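Local coordinates for pectate lyase/Amb allergen (PDB 4HWV), which probably cleaves pectate by calcium-dependent elimination, as a secreted polysaccharide lyase of family 1 built on a right-handed parallel beta-helix, at residues Ala77-Arg82 and Asp165-Leu170; Asn333-Gln338 and Asp362-Ala367. All coordinates share one frame; numbering follows the deposited sequence.

Contact 1: residues Ala77-Arg82 and Asp165-Leu170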
loop_
_atom_site.group_PDB
_atom_site.type_symbol
_atom_site.label_atom_id
_atom_site.label_comp_id
_atom_site.label_asym_id
_atom_site.label_seq_id
_atom_site.Cartn_x
_atom_site.Cartn_y
_atom_site.Cartn_z
ATOM N N ALA A 77 -24.484 12.795 24.744
ATOM C CA ALA A 77 -24.453 11.933 25.935
ATOM C C ALA A 77 -23.267 10.957 25.884
ATOM O O ALA A 77 -22.840 10.548 24.807
ATOM C CB ALA A 77 -25.753 11.175 26.050
ATOM N N PRO A 78 -22.755 10.545 27.057
ATOM C CA PRO A 78 -21.653 9.570 27.061
ATOM C C PRO A 78 -21.989 8.312 26.259
ATOM O O PRO A 78 -23.080 7.739 26.372
ATOM C CB PRO A 78 -21.493 9.244 28.548
ATOM C CG PRO A 78 -21.929 10.553 29.249
ATOM C CD PRO A 78 -23.090 11.030 28.412
ATOM N N LYS A 79 -21.047 7.898 25.422
ATOM C CA LYS A 79 -21.240 6.735 24.566
ATOM C C LYS A 79 -19.925 6.002 24.379
ATOM O O LYS A 79 -18.840 6.598 24.340
ATOM C CB LYS A 79 -21.817 7.138 23.199
ATOM C CG LYS A 79 -20.818 7.912 22.323
ATOM C CD LYS A 79 -21.457 8.656 21.161
ATOM C CE LYS A 79 -22.281 9.853 21.612
ATOM N NZ LYS A 79 -21.473 10.827 22.440
ATOM N N VAL A 80 -20.036 4.687 24.228
ATOM C CA VAL A 80 -18.904 3.826 23.950
ATOM C C VAL A 80 -19.196 3.098 22.662
ATOM O O VAL A 80 -20.200 2.390 22.542
ATOM C CB VAL A 80 -18.664 2.833 25.104
ATOM C CG1 VAL A 80 -17.613 1.801 24.715
ATOM C CG2 VAL A 80 -18.255 3.603 26.359
ATOM N N ILE A 81 -18.315 3.300 21.679
ATOM C CA ILE A 81 -18.508 2.760 20.341
ATOM C C ILE A 81 -17.303 1.871 20.038
ATOM O O ILE A 81 -16.169 2.355 19.915
ATOM C CB ILE A 81 -18.629 3.895 19.292
ATOM C CG1 ILE A 81 -19.818 4.806 19.623
ATOM C CG2 ILE A 81 -18.752 3.305 17.898
ATOM C CD1 ILE A 81 -19.823 6.110 18.850
ATOM N N ARG A 82 -17.556 0.568 19.928
ATOM C CA ARG A 82 -16.497 -0.394 19.660
ATOM C C ARG A 82 -16.468 -0.712 18.175
ATOM O O ARG A 82 -17.515 -0.915 17.561
ATOM C CB ARG A 82 -16.676 -1.657 20.502
ATOM C CG ARG A 82 -16.621 -1.348 21.988
ATOM C CD ARG A 82 -16.461 -2.576 22.868
ATOM N NE ARG A 82 -16.528 -2.180 24.272
ATOM C CZ ARG A 82 -15.479 -1.834 25.018
ATOM N NH1 ARG A 82 -14.242 -1.830 24.523
ATOM N NH2 ARG A 82 -15.687 -1.474 26.275
ATOM N N ASP A 165 -19.505 15.230 21.840
ATOM C CA ASP A 165 -18.999 15.171 23.211
ATOM C C ASP A 165 -19.100 13.783 23.805
ATOM O O ASP A 165 -19.995 12.998 23.471
ATOM C CB ASP A 165 -19.816 16.088 24.126
ATOM C CG ASP A 165 -19.889 17.510 23.606
ATOM O OD1 ASP A 165 -20.561 17.731 22.574
ATOM O OD2 ASP A 165 -19.279 18.405 24.222
ATOM N N ASN A 166 -18.196 13.508 24.740
ATOM C CA ASN A 166 -18.331 12.345 25.609
ATOM C C ASN A 166 -18.386 11.048 24.819
ATOM O O ASN A 166 -19.243 10.198 25.032
ATOM C CB ASN A 166 -19.546 12.487 26.533
ATOM C CG ASN A 166 -19.517 13.764 27.340
ATOM O OD1 ASN A 166 -18.518 14.080 27.976
ATOM N ND2 ASN A 166 -20.618 14.505 27.316
ATOM N N THR A 167 -17.432 10.902 23.906
ATOM C CA THR A 167 -17.406 9.757 23.018
ATOM C C THR A 167 -16.123 8.980 23.173
ATOM O O THR A 167 -15.033 9.564 23.143
ATOM C CB THR A 167 -17.511 10.221 21.552
ATOM O OG1 THR A 167 -18.742 10.931 21.380
ATOM C CG2 THR A 167 -17.481 9.030 20.584
ATOM N N SER A 168 -16.255 7.664 23.311
ATOM C CA SER A 168 -15.126 6.753 23.159
ATOM C C SER A 168 -15.269 5.918 21.898
ATOM O O SER A 168 -16.331 5.327 21.665
ATOM C CB SER A 168 -15.025 5.811 24.356
ATOM O OG SER A 168 -14.691 6.555 25.516
ATOM N N LEU A 169 -14.208 5.895 21.088
ATOM C CA LEU A 169 -14.099 4.999 19.943
ATOM C C LEU A 169 -13.013 4.004 20.301
ATOM O O LEU A 169 -11.845 4.394 20.472
ATOM C CB LEU A 169 -13.711 5.755 18.671
ATOM C CG LEU A 169 -14.705 6.820 18.217
ATOM C CD1 LEU A 169 -14.132 7.648 17.082
ATOM C CD2 LEU A 169 -15.993 6.197 17.760
ATOM N N LEU A 170 -13.389 2.726 20.427
ATOM C CA LEU A 170 -12.483 1.720 20.976
ATOM C C LEU A 170 -12.427 0.540 20.019
ATOM O O LEU A 170 -13.425 -0.134 19.802
ATOM C CB LEU A 170 -12.961 1.255 22.370
ATOM C CG LEU A 170 -13.080 2.360 23.433
ATOM C CD1 LEU A 170 -13.678 1.791 24.713
ATOM C CD2 LEU A 170 -11.755 3.076 23.753
#
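Lys79 brings its ammonium group across to Thr167, NZ lying 2.9 Å from OG1. Bends at chi3 (70°) and chi4 (56°) curl the chain back along its own segment, where NZ also bonds to Ala77 O at 2.7 Å; Asp75 O takes a further bond, and Thr167 OG1 is itself bonded to Pro164 O. The lysine thus ties the entry loops of both strands together around one buried nitrogen. On the same face, Ile81 and Leu169 lie side by side, CB to CD2 3.8 Å, with Leu53 and Leu57 of helix 50-57 packed over Ile81. The other face carries Val80, whose CG1 meets Leu170 CD1 at 3.9 Å. That same CD1 lies 3.7 Å from Arg82 NH1, obliquely to the guanidinium, and Ile18 O accepts the NH1 hydrogen bond.

Between the two faces, the backbones of Lys79 and Ile81 use both N and O toward 166-170: Ile81 N to Ser168 O measures 2.8 Å, and Leu170 N to Ile81 O 2.9 Å. The axes of strand segments 79-82 and 167-170 run 17° from parallel, 4.8 Å apart at their closest. Strand 44-47 flanks one strand and 192-198 the other, the stacking of successive parallel strands expected of the pectate lyase beta-helix.

Contact 2: residues Asn333-Gln338 and Asp362-Ala367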
loop_
_atom_site.group_PDB
_atom_site.type_symbol
_atom_site.label_atom_id
_atom_site.label_comp_id
_atom_site.label_asym_id
_atom_site.label_seq_id
_atom_site.Cartn_x
_atom_site.Cartn_y
_atom_site.Cartn_z
ATOM N N ASN A 333 9.052 6.721 9.423
ATOM C CA ASN A 333 8.854 7.051 8.012
ATOM C C ASN A 333 7.881 8.206 7.827
ATOM O O ASN A 333 6.996 8.155 6.963
ATOM C CB ASN A 333 8.372 5.837 7.209
ATOM C CG ASN A 333 9.319 4.683 7.285
ATOM O OD1 ASN A 333 10.486 4.831 7.664
ATOM N ND2 ASN A 333 8.825 3.511 6.936
ATOM N N LEU A 334 8.058 9.254 8.631
ATOM C CA LEU A 334 7.314 10.499 8.459
ATOM C C LEU A 334 8.277 11.547 7.914
ATOM O O LEU A 334 9.435 11.640 8.357
ATOM C CB LEU A 334 6.723 10.996 9.786
ATOM C CG LEU A 334 5.898 9.992 10.596
ATOM C CD1 LEU A 334 5.429 10.639 11.905
ATOM C CD2 LEU A 334 4.693 9.500 9.776
ATOM N N ARG A 335 7.798 12.362 6.979
ATOM C CA ARG A 335 8.690 13.327 6.348
ATOM C C ARG A 335 8.888 14.628 7.125
ATOM O O ARG A 335 10.009 15.134 7.211
ATOM C CB ARG A 335 8.208 13.632 4.927
ATOM C CG ARG A 335 9.036 14.654 4.178
ATOM C CD ARG A 335 8.889 14.438 2.680
ATOM N NE ARG A 335 9.491 15.487 1.863
ATOM C CZ ARG A 335 10.775 15.531 1.517
ATOM N NH1 ARG A 335 11.604 14.604 1.972
ATOM N NH2 ARG A 335 11.226 16.515 0.739
ATOM N N GLN A 336 7.814 15.178 7.687
ATOM C CA GLN A 336 7.901 16.495 8.321
ATOM C C GLN A 336 6.705 16.740 9.228
ATOM O O GLN A 336 5.816 15.883 9.352
ATOM C CB GLN A 336 8.005 17.609 7.267
ATOM C CG GLN A 336 6.805 17.659 6.316
ATOM C CD GLN A 336 7.002 18.642 5.190
ATOM O OE1 GLN A 336 7.309 19.810 5.430
ATOM N NE2 GLN A 336 6.849 18.170 3.950
ATOM N N ARG A 337 6.694 17.911 9.865
ATOM C CA ARG A 337 5.657 18.260 10.842
ATOM C C ARG A 337 5.540 17.199 11.930
ATOM O O ARG A 337 4.460 16.661 12.193
ATOM C CB ARG A 337 4.292 18.485 10.190
ATOM C CG ARG A 337 4.279 19.561 9.132
ATOM C CD ARG A 337 2.815 19.901 8.830
ATOM N NE ARG A 337 2.661 20.800 7.688
ATOM C CZ ARG A 337 1.521 20.990 7.032
ATOM N NH1 ARG A 337 0.428 20.302 7.352
ATOM N NH2 ARG A 337 1.479 21.868 6.044
ATOM N N GLN A 338 6.649 16.909 12.594
ATOM C CA GLN A 338 6.611 15.898 13.637
ATOM C C GLN A 338 7.168 16.422 14.974
ATOM O O GLN A 338 8.158 15.905 15.480
ATOM C CB GLN A 338 7.246 14.566 13.164
ATOM C CG GLN A 338 8.668 14.643 12.579
ATOM C CD GLN A 338 9.037 13.408 11.760
ATOM O OE1 GLN A 338 8.809 12.260 12.179
ATOM N NE2 GLN A 338 9.636 13.633 10.597
ATOM N N ASP A 362 10.327 6.235 0.365
ATOM C CA ASP A 362 8.972 6.728 0.081
ATOM C C ASP A 362 8.670 8.038 0.806
ATOM O O ASP A 362 8.047 8.955 0.245
ATOM C CB ASP A 362 7.915 5.697 0.450
ATOM C CG ASP A 362 7.649 4.714 -0.672
ATOM O OD1 ASP A 362 8.386 4.730 -1.690
ATOM O OD2 ASP A 362 6.694 3.919 -0.534
ATOM N N TYR A 363 9.139 8.136 2.046
ATOM C CA TYR A 363 8.910 9.325 2.860
ATOM C C TYR A 363 10.226 9.761 3.482
ATOM O O TYR A 363 10.411 9.672 4.688
ATOM C CB TYR A 363 7.869 9.045 3.944
ATOM C CG TYR A 363 6.488 8.795 3.391
ATOM C CD1 TYR A 363 5.666 9.861 3.009
ATOM C CD2 TYR A 363 5.999 7.493 3.253
ATOM C CE1 TYR A 363 4.395 9.645 2.504
ATOM C CE2 TYR A 363 4.728 7.255 2.735
ATOM C CZ TYR A 363 3.923 8.334 2.373
ATOM O OH TYR A 363 2.655 8.133 1.861
ATOM N N PRO A 364 11.164 10.224 2.646
ATOM C CA PRO A 364 12.463 10.620 3.212
ATOM C C PRO A 364 12.291 11.725 4.247
ATOM O O PRO A 364 11.493 12.636 4.062
ATOM C CB PRO A 364 13.252 11.154 1.994
ATOM C CG PRO A 364 12.501 10.656 0.800
ATOM C CD PRO A 364 11.050 10.551 1.221
ATOM N N TRP A 365 13.049 11.638 5.327
ATOM C CA TRP A 365 13.018 12.652 6.363
ATOM C C TRP A 365 13.431 14.021 5.819
ATOM O O TRP A 365 14.503 14.189 5.210
ATOM C CB TRP A 365 13.995 12.265 7.453
ATOM C CG TRP A 365 14.083 13.203 8.631
ATOM C CD1 TRP A 365 14.751 14.402 8.689
ATOM C CD2 TRP A 365 13.525 12.988 9.937
ATOM N NE1 TRP A 365 14.633 14.946 9.941
ATOM C CE2 TRP A 365 13.892 14.095 10.729
ATOM C CE3 TRP A 365 12.744 11.969 10.507
ATOM C CZ2 TRP A 365 13.528 14.206 12.060
ATOM C CZ3 TRP A 365 12.395 12.083 11.833
ATOM C CH2 TRP A 365 12.787 13.196 12.599
ATOM N N LEU A 366 12.580 15.005 6.083
ATOM C CA LEU A 366 12.884 16.394 5.770
ATOM C C LEU A 366 13.108 17.220 7.044
ATOM O O LEU A 366 14.106 17.932 7.155
ATOM C CB LEU A 366 11.765 17.015 4.925
ATOM C CG LEU A 366 11.968 18.500 4.613
ATOM C CD1 LEU A 366 13.226 18.769 3.777
ATOM C CD2 LEU A 366 10.730 19.004 3.901
ATOM N N ALA A 367 12.184 17.131 7.997
ATOM C CA ALA A 367 12.264 17.911 9.237
ATOM C C ALA A 367 11.616 17.122 10.354
ATOM O O ALA A 367 10.732 16.284 10.107
ATOM C CB ALA A 367 11.567 19.263 9.078
#
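Arg335 O is gripped by two consecutive amides, Leu366 N at 2.8 Å and Ala367 N at 3.1 Å, both in its carbonyl plane. This pair of hydrogen bonds to one oxygen joins a corner of the right-handed beta-helix, where the chain turns at Asn333, to the loop between strands 345-356 and 369-371.

The Arg335 side chain grips the same loop from another direction. With CG anti to the backbone N (chi1 179°) and the chain extended to NE, it runs past Pro364 O, which NH1 reaches at 2.9 Å. The acceptor lies near the guanidinium plane, yet the donor stands 46° out of the carbonyl plane, away from a lone pair. Leu366 CB sits over the centre of one face of the Arg335 guanidinium, 3.8 Å above it, and its CD2 packs alongside the Gln336 amide, whose NE2 is bonded to Asp301.

Earlier in the 362-367 segment, Tyr363 CB rests against Asn333 O, while its hydroxyl is hydrogen-bonded to Asp251 N. The Arg337 side chain comes to about 6 Å from the bound calcium ion.

Gln338 spans the two segments: NE2 bonds to Ala367 O at 2.9 Å and to Leu334 O of its own segment, and the same nitrogen lies over the Trp365 face toward the rim, 3.4 Å from CZ3, with amide and ring planes 28° apart.

Contact 1 closes before contact 2 opens along the chain, and the two lie on opposite sides of its centre, their own centres 33 Å apart and their nearest atoms about 20 Å apart. They do not touch. Both belong to the same parallel beta-helix: 77-82 and 165-170 pair as neighbouring strands early in the chain, whereas 333-338 and 362-367 join a corner to a loop in later coils. Between them in sequence come strands 192-198, 237-240, 290-293 and 324-327, paired in succession from strand 167-171. Contact 1 lies away from the calcium ligands, while contact 2 borders that site through Arg337, which approaches Asp278 and Asp282.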